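Local structure of multicopper oxidase (Uncultured bacterium, 4E9X) at residues Lys138-Met142 / Phe296-Leu301; Val183-Asp187 / Ile241-Pro246; Ser169-Phe175 / Pro266-Ile270; His208-Val212 / Pro223-Val229. The protein probably couples the one-electron oxidation of substrates to the reduction of dioxygen to water at bound copper ions, as multicopper oxidases do. One frame throughout, in Å; residues are numbered along the deposited sequence. Where two conformers were deposited one is given.

Interaction 1 of 4, residues Lys138-Met142 / Phe296-Leu301; sequences KDVIM and FYSESL
Val140 turns its CG1 to the side opposite its own backbone N (chi1 175°) and so lays that methyl against Phe296, where a chi1 of -56° sends the ring alongside Val140 and toward Met142. The two side chains run in the same direction, Val140 CG1 3.6 Å from Phe296 CB. Met142, its chain extended beyond CG, slants over to the same ring: Met142 CG lies 3.8 Å from Phe296 CD1, and the sulfur makes an oblique Met-aromatic contact, SD 5.3 Å from the ring centroid. The carbonyl oxygen of Ile141 sits at the ring edge, in its plane. Replacing Phe296 by an alanine removes the ring and would probably open a gap beside Val140 CG1 and hold the end of Met142 less firmly.

Polar bonds fix the backbones as well. Ile141 N donates to Phe296 O at 2.9 Å, meeting a lone pair in the carbonyl plane. Ser298 OG gives a short bond of 2.6 Å to Asp139 O, tilted 34° from that carbonyl plane, and a water joins Asp139 N to Ser298 O. Leu301 crosses Asp139 at about a right angle, with Leu301 CD1 3.7 Å from Asp139 CG. The carboxylate is salt-bridged to Arg192. The same Leu301 CD1 is 3.9 Å from Ile141 CD1. Ile141 and Tyr297 also pack on Leu36 and Pro121, consistent with a loop lining a strand of the second cupredoxin-like domain where it meets the first.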
# COMPACT_ATOMS: atom_id res chain seq x y z
N LYS A 138 -4.45 15.87 23.50
CA LYS A 138 -3.96 16.63 22.34
C LYS A 138 -4.41 15.90 21.08
O LYS A 138 -4.24 14.68 21.02
CB LYS A 138 -2.44 16.69 22.37
CG LYS A 138 -1.87 17.67 21.32
CD LYS A 138 -0.36 17.51 21.25
CE LYS A 138 0.35 17.77 22.59
NZ LYS A 138 -0.05 19.12 23.09
N ASP A 139 -4.99 16.63 20.15
CA ASP A 139 -5.52 16.11 18.88
C ASP A 139 -4.72 16.71 17.78
O ASP A 139 -4.45 17.93 17.83
CB ASP A 139 -7.03 16.44 18.86
CG ASP A 139 -7.85 15.69 17.84
OD1 ASP A 139 -7.33 14.93 17.02
OD2 ASP A 139 -9.09 15.90 17.90
N VAL A 140 -4.27 15.90 16.83
CA VAL A 140 -3.26 16.24 15.84
C VAL A 140 -3.72 15.79 14.46
O VAL A 140 -4.03 14.63 14.27
CB VAL A 140 -1.96 15.49 16.22
CG1 VAL A 140 -0.83 15.64 15.20
CG2 VAL A 140 -1.48 15.94 17.62
N ILE A 141 -3.70 16.72 13.52
CA ILE A 141 -4.03 16.42 12.11
C ILE A 141 -2.78 16.41 11.30
O ILE A 141 -2.02 17.39 11.31
CB ILE A 141 -5.05 17.46 11.60
CG1 ILE A 141 -6.46 17.13 12.15
CG2 ILE A 141 -5.07 17.57 10.06
CD1 ILE A 141 -7.49 18.22 11.96
N MET A 142 -2.56 15.33 10.55
CA MET A 142 -1.42 15.18 9.63
C MET A 142 -1.90 14.81 8.24
O MET A 142 -2.29 13.65 7.98
CB MET A 142 -0.43 14.10 10.11
CG MET A 142 0.26 14.53 11.43
SD MET A 142 1.64 13.43 11.74
CE MET A 142 2.14 13.88 13.40
N PHE A 296 -0.42 21.41 13.51
CA PHE A 296 -1.25 20.22 13.33
C PHE A 296 -2.68 20.46 13.76
O PHE A 296 -3.43 19.52 14.04
CB PHE A 296 -0.67 19.03 14.15
CG PHE A 296 0.77 18.70 13.84
CD1 PHE A 296 1.09 18.00 12.68
CD2 PHE A 296 1.82 19.10 14.68
CE1 PHE A 296 2.40 17.65 12.39
CE2 PHE A 296 3.15 18.74 14.38
CZ PHE A 296 3.45 18.04 13.23
N TYR A 297 -3.09 21.76 13.75
CA TYR A 297 -4.46 22.16 14.11
C TYR A 297 -4.80 21.85 15.56
O TYR A 297 -5.96 21.91 15.98
CB TYR A 297 -5.52 21.60 13.15
CG TYR A 297 -5.85 22.46 11.96
CD1 TYR A 297 -6.11 23.82 12.07
CD2 TYR A 297 -5.97 21.87 10.70
CE1 TYR A 297 -6.44 24.61 10.94
CE2 TYR A 297 -6.28 22.63 9.58
CZ TYR A 297 -6.52 23.98 9.70
OH TYR A 297 -6.83 24.78 8.62
N SER A 298 -3.80 21.57 16.43
CA SER A 298 -4.15 21.11 17.79
C SER A 298 -4.76 22.20 18.64
O SER A 298 -5.53 21.90 19.50
CB SER A 298 -2.89 20.60 18.50
OG SER A 298 -2.34 19.48 17.83
N GLU A 299 -4.40 23.46 18.37
CA GLU A 299 -5.06 24.53 19.15
C GLU A 299 -6.46 24.77 18.60
O GLU A 299 -7.43 24.85 19.36
CB GLU A 299 -4.21 25.81 19.13
CG GLU A 299 -2.87 25.58 19.85
CD GLU A 299 -3.05 25.09 21.29
OE1 GLU A 299 -3.94 25.48 22.10
OE2 GLU A 299 -2.28 24.21 21.71
N SER A 300 -6.61 24.84 17.28
CA SER A 300 -7.97 25.04 16.73
C SER A 300 -8.92 23.92 17.16
O SER A 300 -10.10 24.25 17.36
CB SER A 300 -7.93 25.02 15.19
OG SER A 300 -7.09 26.05 14.70
N LEU A 301 -8.42 22.69 17.26
CA LEU A 301 -9.28 21.57 17.64
C LEU A 301 -9.83 21.73 19.04
O LEU A 301 -10.83 21.05 19.33
CB LEU A 301 -8.51 20.25 17.50
CG LEU A 301 -8.42 19.81 16.05
CD1 LEU A 301 -7.32 18.78 15.84
CD2 LEU A 301 -9.74 19.16 15.58
O HOH W 1 -5.69 19.39 20.85

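Interaction 2 of 4, residues Val183-Asp187 / Ile241-Pro246; sequences VKKGD and IEADNP
Val183 starts the contact by directing its CG2 at the methyl of Ala243, 4.1 Å from Ala243 CB. At Lys184 the chain enters a turn: its N-H points to Asp187 OD2, meeting the carboxylate from above its plane, and its carbonyl oxygen receives the N-H of Asp187. Lys185 comes next. CG lies anti to the backbone N (chi1 -168°) and the chain stays extended beyond it, which carries CD past Pro246, 4.0 Å from Pro246 CG, and brings CE near Asp244 O. The Lys185 CA-H also faces the carbonyl oxygen of Ala243, with CA 3.3 Å from Ala243 O.

This is a type II beta turn between two strands of the second cupredoxin-like domain, set beside the end of strand 236-243. Gly186 holds its third position with a positive phi of 100°, where a side chain would be jammed against the Lys185 carbonyl. Its N-H bonds Ala243 O at 2.8 Å. Ala243 is also the centre of an inverse gamma turn, closed by a weak bond from Asp244 N to Glu242 O.

Asp187 returns the bond: its carbonyl oxygen accepts Ala243 N at 2.9 Å, while CB packs 3.8 Å from Ala243 CB. A water also donates to Asp187 O, and Thr137 bonds its OD1. That water's second bond goes to Glu242 OE1, 2.8 Å away, in a carboxylate whose OE2 is salt-bridged to Arg135.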
# COMPACT_ATOMS: atom_id res chain seq x y z
N VAL A 183 4.92 17.71 23.28
CA VAL A 183 4.12 17.00 24.29
C VAL A 183 4.80 17.14 25.62
O VAL A 183 5.94 17.57 25.73
CB VAL A 183 3.95 15.50 23.95
CG1 VAL A 183 3.28 15.40 22.55
CG2 VAL A 183 5.29 14.77 24.00
N LYS A 184 4.09 16.72 26.67
CA LYS A 184 4.73 16.51 27.97
C LYS A 184 4.32 15.12 28.47
O LYS A 184 3.31 14.55 28.05
CB LYS A 184 4.41 17.59 29.00
CG LYS A 184 2.96 17.53 29.45
CD LYS A 184 2.76 18.61 30.52
CE LYS A 184 1.42 18.48 31.19
NZ LYS A 184 1.32 19.45 32.35
N LYS A 185 5.13 14.57 29.37
CA LYS A 185 4.87 13.22 29.87
C LYS A 185 3.48 13.11 30.44
O LYS A 185 3.07 14.00 31.20
CB LYS A 185 5.93 12.84 30.94
CG LYS A 185 5.84 11.34 31.25
CD LYS A 185 6.78 10.96 32.39
CE LYS A 185 6.77 9.44 32.59
NZ LYS A 185 7.58 9.06 33.79
N GLY A 186 2.75 12.07 30.06
CA GLY A 186 1.37 11.82 30.55
C GLY A 186 0.35 12.27 29.52
O GLY A 186 -0.81 11.97 29.64
N ASP A 187 0.78 13.05 28.49
CA ASP A 187 -0.16 13.37 27.41
C ASP A 187 -0.67 12.10 26.76
O ASP A 187 -0.02 11.06 26.74
CB ASP A 187 0.52 14.25 26.35
CG ASP A 187 0.36 15.74 26.58
OD1 ASP A 187 -0.68 16.20 27.14
OD2 ASP A 187 1.28 16.51 26.17
N ILE A 241 -1.24 7.74 20.77
CA ILE A 241 0.08 7.55 21.37
C ILE A 241 -0.02 7.96 22.83
O ILE A 241 -0.46 9.07 23.13
CB ILE A 241 1.18 8.35 20.66
CG1 ILE A 241 1.45 7.73 19.27
CG2 ILE A 241 2.44 8.40 21.53
CD1 ILE A 241 2.46 8.48 18.43
N GLU A 242 0.41 7.08 23.74
CA GLU A 242 0.62 7.43 25.14
C GLU A 242 1.97 8.09 25.26
O GLU A 242 2.98 7.42 25.00
CB GLU A 242 0.55 6.18 26.06
CG GLU A 242 -0.72 5.34 25.90
CD GLU A 242 -1.92 5.90 26.63
OE1 GLU A 242 -1.77 6.74 27.56
OE2 GLU A 242 -3.04 5.47 26.29
N ALA A 243 2.01 9.37 25.62
CA ALA A 243 3.32 10.05 25.73
C ALA A 243 3.96 9.82 27.06
O ALA A 243 3.97 10.65 27.95
CB ALA A 243 3.12 11.56 25.48
N ASP A 244 4.52 8.63 27.20
CA ASP A 244 5.01 8.25 28.52
C ASP A 244 6.50 7.94 28.44
O ASP A 244 7.08 7.28 29.31
CB ASP A 244 4.23 7.08 29.05
CG ASP A 244 4.30 5.84 28.17
OD1 ASP A 244 5.04 5.77 27.16
OD2 ASP A 244 3.55 4.90 28.56
N ASN A 245 7.19 8.46 27.42
CA ASN A 245 8.60 8.11 27.20
C ASN A 245 9.38 9.33 26.78
O ASN A 245 9.65 9.57 25.60
CB ASN A 245 8.66 7.07 26.08
CG ASN A 245 10.11 6.64 25.84
OD1 ASN A 245 11.02 6.87 26.68
ND2 ASN A 245 10.33 5.99 24.69
N PRO A 246 9.75 10.17 27.75
CA PRO A 246 10.36 11.47 27.35
C PRO A 246 11.66 11.30 26.57
O PRO A 246 12.58 10.57 26.95
CB PRO A 246 10.67 12.12 28.73
CG PRO A 246 9.53 11.59 29.59
CD PRO A 246 9.44 10.12 29.19
O HOH W 2 -0.01 8.74 28.43

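Interaction 3 of 4, residues Ser169-Phe175 / Pro266-Ile270; sequences SVNAKSF and PGGPI
Phe175 and Gly268 are joined by a nearly straight backbone bond, Phe175 N to Gly268 O at 2.9 Å, with the N-H on a lone pair in the carbonyl plane. It ties the arm leaving a type I' beta turn, from Val170 to Lys173, to the loop that leads into strand 270-275 of the second cupredoxin-like domain. The turn closes on itself through reciprocal bonds, Val170 N to Lys173 O and Lys173 N to Val170 O. Gly268 O is shared, since Ile270 N gives it a weak second bond across the inverse gamma turn centred on Pro269.

The N-H of Gly268 is met by a side chain. Ser174 places OG anti to its backbone N (chi1 172°), and there OG accepts from Gly268 N at 2.9 Å. Phe175 O takes a CA-H contact from Gly267, the CA 3.2 Å away. Buried polar groups nearby find partners beyond the two segments: Asn171 OD1 accepts from Met143 N, its ND2 donates to Phe295 O and Ile141 O, and Ser169 OG bonds Trp147 NE1. Ile270 O, at the edge of the Phe175 ring near its plane, is bonded by Thr178 OG1.

Apolar packing accompanies these bonds. Ile270, which also touches the copper ligand His252, brings CB 3.7 Å from Phe175 CB. A serine in place of Phe175 has no ring, which would probably open a gap between Ile270 and Pro266. At the exposed end of the contact Pro266, entered through a cis peptide bond, slants against the ring, its CG 4.0 Å from Phe175 CE2.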
# COMPACT_ATOMS: atom_id res chain seq x y z
N SER A 169 5.33 16.21 1.84
CA SER A 169 5.04 17.06 2.96
C SER A 169 4.03 16.45 3.91
O SER A 169 3.26 15.53 3.59
CB SER A 169 4.49 18.42 2.47
OG SER A 169 3.31 18.20 1.65
N VAL A 170 4.01 17.03 5.12
CA VAL A 170 2.87 16.94 6.01
C VAL A 170 2.35 18.36 6.17
O VAL A 170 3.12 19.30 6.42
CB VAL A 170 3.23 16.27 7.36
CG1 VAL A 170 4.42 16.91 8.05
CG2 VAL A 170 1.99 16.28 8.30
N ASN A 171 1.05 18.55 6.03
CA ASN A 171 0.38 19.87 6.14
C ASN A 171 1.10 20.89 5.27
O ASN A 171 1.31 22.03 5.70
CB ASN A 171 0.26 20.31 7.59
CG ASN A 171 -0.66 19.35 8.35
OD1 ASN A 171 -1.30 18.51 7.73
ND2 ASN A 171 -0.69 19.43 9.69
N ALA A 172 1.45 20.45 4.06
CA ALA A 172 2.03 21.31 3.00
C ALA A 172 3.40 21.89 3.33
O ALA A 172 3.82 22.83 2.65
CB ALA A 172 1.05 22.40 2.57
N LYS A 173 4.14 21.32 4.28
CA LYS A 173 5.55 21.70 4.45
C LYS A 173 6.41 20.45 4.45
O LYS A 173 6.05 19.38 4.90
CB LYS A 173 5.73 22.56 5.72
CG LYS A 173 4.67 23.66 5.84
CD LYS A 173 5.03 24.88 6.66
CE LYS A 173 3.79 25.72 7.01
NZ LYS A 173 3.35 26.52 5.82
N SER A 174 7.62 20.66 3.92
CA SER A 174 8.70 19.68 3.88
C SER A 174 9.76 20.04 4.92
O SER A 174 10.18 21.21 5.00
CB SER A 174 9.26 19.72 2.45
OG SER A 174 10.46 18.92 2.31
N PHE A 175 10.19 19.07 5.72
CA PHE A 175 11.24 19.28 6.69
C PHE A 175 12.43 19.97 6.03
O PHE A 175 12.85 19.54 4.95
CB PHE A 175 11.66 17.89 7.23
CG PHE A 175 12.74 18.03 8.31
CD1 PHE A 175 12.38 18.18 9.65
CD2 PHE A 175 14.08 18.02 7.99
CE1 PHE A 175 13.36 18.35 10.63
CE2 PHE A 175 15.05 18.20 8.96
CZ PHE A 175 14.71 18.37 10.29
N PRO A 266 18.10 15.84 4.29
CA PRO A 266 16.76 15.40 4.62
C PRO A 266 15.73 16.41 4.11
O PRO A 266 16.04 17.55 3.81
CB PRO A 266 16.74 15.41 6.14
CG PRO A 266 17.70 16.46 6.53
CD PRO A 266 18.72 16.62 5.40
N GLY A 267 14.52 15.84 4.03
CA GLY A 267 13.40 16.65 3.60
C GLY A 267 12.18 15.77 3.79
O GLY A 267 12.29 14.61 4.20
N GLY A 268 11.00 16.34 3.50
CA GLY A 268 9.85 15.48 3.43
C GLY A 268 8.99 15.50 4.66
O GLY A 268 9.05 16.45 5.48
N PRO A 269 8.11 14.52 4.84
CA PRO A 269 7.15 14.53 5.97
C PRO A 269 7.82 13.99 7.21
O PRO A 269 7.75 12.79 7.53
CB PRO A 269 5.99 13.62 5.46
CG PRO A 269 6.34 13.29 4.05
CD PRO A 269 7.85 13.36 3.94
N ILE A 270 8.51 14.92 7.88
CA ILE A 270 9.23 14.61 9.11
C ILE A 270 8.82 15.60 10.20
O ILE A 270 8.88 16.81 9.93
CB ILE A 270 10.75 14.71 8.91
CG1 ILE A 270 11.27 13.83 7.79
CG2 ILE A 270 11.47 14.47 10.25
CD1 ILE A 270 12.73 14.06 7.43

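Interaction 4 of 4, residues His208-Val212 / Pro223-Val229; sequences HDMLV and PYYADTV
Val212 and Tyr224 form the apolar centre. The tyrosine CG takes the crowded position between backbone N and carbonyl carbon (chi1 61°), which brings the ring back over the valine: Val212 CB lies 3.9 Å from the Tyr224 ring centroid, over one face. Val212 CG2 also reaches Ala226 CB and Val229 CG2, the latter 4.0 Å away. Met210, bent at its last torsion, curls its CE to 3.8 Å from Val229 CG2. On the other sheet face a CH-pi contact sets Leu211 CD1 over the middle of the Tyr225 ring, 3.9 Å from its centroid.

Between these two faces the strands are joined by backbone bonds. Met210 and Ala226 exchange two, Met210 N reaching Ala226 O at 2.8 Å; Val212 N donates to Tyr224 O, and the return bond is weak.

Farther out, Asp209 OD1 and Asp227 OD2 stand 4.4 Å apart, like charges probably eased by the second subunit, whose Arg97 and His65 bond Asp209 and whose His62 and Arg236 face Asp227. Asp227 O bonds ND1 of His204, a dioxygen-pocket residue. Strands 210-215 and 218-226 form an antiparallel beta hairpin at a subunit interface; the chain then enters strand 228-231, near a bound copper about 6 Å from the Thr228 side chain.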
# COMPACT_ATOMS: atom_id res chain seq x y z
N HIS A 208 7.73 5.02 20.39
CA HIS A 208 6.34 4.77 20.79
C HIS A 208 5.70 3.84 19.79
O HIS A 208 5.97 3.86 18.61
CB HIS A 208 5.50 6.08 20.71
CG HIS A 208 6.06 7.23 21.52
ND1 HIS A 208 7.15 7.96 21.07
CD2 HIS A 208 5.71 7.75 22.74
CE1 HIS A 208 7.44 8.86 22.00
NE2 HIS A 208 6.59 8.76 23.00
N ASP A 209 4.77 3.01 20.29
CA ASP A 209 3.79 2.38 19.41
C ASP A 209 2.54 3.26 19.33
O ASP A 209 2.23 4.03 20.22
CB ASP A 209 3.45 0.99 19.97
CG ASP A 209 4.63 0.07 19.81
OD1 ASP A 209 5.18 0.00 18.67
OD2 ASP A 209 5.01 -0.58 20.78
N MET A 210 1.84 3.09 18.21
CA MET A 210 0.57 3.73 17.98
C MET A 210 -0.54 2.68 18.10
O MET A 210 -0.45 1.57 17.55
CB MET A 210 0.50 4.27 16.54
CG MET A 210 1.45 5.48 16.37
SD MET A 210 1.60 5.99 14.64
CE MET A 210 2.76 4.78 13.99
N LEU A 211 -1.61 2.99 18.80
CA LEU A 211 -2.79 2.15 18.81
C LEU A 211 -3.73 2.66 17.72
O LEU A 211 -4.24 3.77 17.84
CB LEU A 211 -3.50 2.21 20.17
CG LEU A 211 -4.75 1.33 20.24
CD1 LEU A 211 -4.40 -0.16 20.08
CD2 LEU A 211 -5.50 1.56 21.55
N VAL A 212 -3.89 1.87 16.67
CA VAL A 212 -4.78 2.24 15.55
C VAL A 212 -6.22 1.97 15.99
O VAL A 212 -6.61 0.82 16.22
CB VAL A 212 -4.41 1.45 14.29
CG1 VAL A 212 -5.34 1.91 13.17
CG2 VAL A 212 -2.93 1.60 13.91
N PRO A 223 -9.00 -2.85 17.49
CA PRO A 223 -7.86 -1.95 17.35
C PRO A 223 -6.57 -2.74 17.45
O PRO A 223 -6.51 -3.83 18.04
CB PRO A 223 -8.02 -0.98 18.51
CG PRO A 223 -8.92 -1.66 19.49
CD PRO A 223 -9.85 -2.54 18.67
N TYR A 224 -5.49 -2.22 16.88
CA TYR A 224 -4.23 -2.93 16.90
C TYR A 224 -3.10 -1.95 16.99
O TYR A 224 -3.16 -0.81 16.51
CB TYR A 224 -4.09 -3.82 15.63
CG TYR A 224 -4.10 -3.00 14.33
CD1 TYR A 224 -2.92 -2.58 13.73
CD2 TYR A 224 -5.32 -2.66 13.75
CE1 TYR A 224 -2.94 -1.84 12.55
CE2 TYR A 224 -5.38 -1.92 12.57
CZ TYR A 224 -4.17 -1.52 12.00
OH TYR A 224 -4.24 -0.78 10.84
N TYR A 225 -1.99 -2.41 17.59
CA TYR A 225 -0.78 -1.60 17.66
C TYR A 225 0.05 -1.69 16.40
O TYR A 225 0.11 -2.72 15.72
CB TYR A 225 0.06 -2.09 18.85
CG TYR A 225 -0.50 -1.70 20.20
CD1 TYR A 225 -0.40 -0.37 20.65
CD2 TYR A 225 -1.10 -2.68 20.98
CE1 TYR A 225 -0.90 -0.01 21.89
CE2 TYR A 225 -1.60 -2.31 22.23
CZ TYR A 225 -1.51 -1.00 22.68
OH TYR A 225 -2.04 -0.72 23.94
N ALA A 226 0.74 -0.61 16.11
CA ALA A 226 1.65 -0.49 14.98
C ALA A 226 2.74 0.50 15.33
O ALA A 226 2.45 1.45 16.07
CB ALA A 226 0.89 0.02 13.75
N ASP A 227 3.92 0.30 14.78
CA ASP A 227 4.89 1.41 14.81
C ASP A 227 4.99 2.09 13.44
O ASP A 227 5.57 3.19 13.37
CB ASP A 227 6.25 0.91 15.34
CG ASP A 227 6.98 -0.08 14.47
OD1 ASP A 227 7.09 0.08 13.23
OD2 ASP A 227 7.52 -1.04 15.04
N THR A 228 4.38 1.52 12.39
CA THR A 228 4.41 2.11 11.04
C THR A 228 3.02 1.91 10.44
O THR A 228 2.53 0.79 10.32
CB THR A 228 5.48 1.41 10.18
OG1 THR A 228 6.77 1.56 10.80
CG2 THR A 228 5.58 2.03 8.76
N VAL A 229 2.36 3.02 10.07
CA VAL A 229 1.01 2.93 9.54
C VAL A 229 1.02 3.42 8.10
O VAL A 229 1.39 4.58 7.82
CB VAL A 229 0.07 3.85 10.37
CG1 VAL A 229 -1.30 3.93 9.73
CG2 VAL A 229 -0.05 3.35 11.83

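Overall arrangement
All four contacts reach one mixed sheet of the second cupredoxin-like domain, at different depths. Interactions 1 and 3 are buried, their centres about 17 Å apart, and touch where Met142 CB packs on Val170 CG2; each fastens a loop to a neighbouring strand or turn with a few backbone and serine bonds and apolar packing. Interaction 1 also touches interaction 2, Lys138 CE against Val183 CG1. Interactions 2 and 4 lie farther from the chain centre and are only partly buried. They meet where Ile241 packs on His208 and Met210, on neighbouring strands, and both touch the second subunit. Interaction 2 is mostly backbone bonding round a turn, with exposed lysines, whereas interaction 4 pairs two strands and ends in charged groups facing the neighbour.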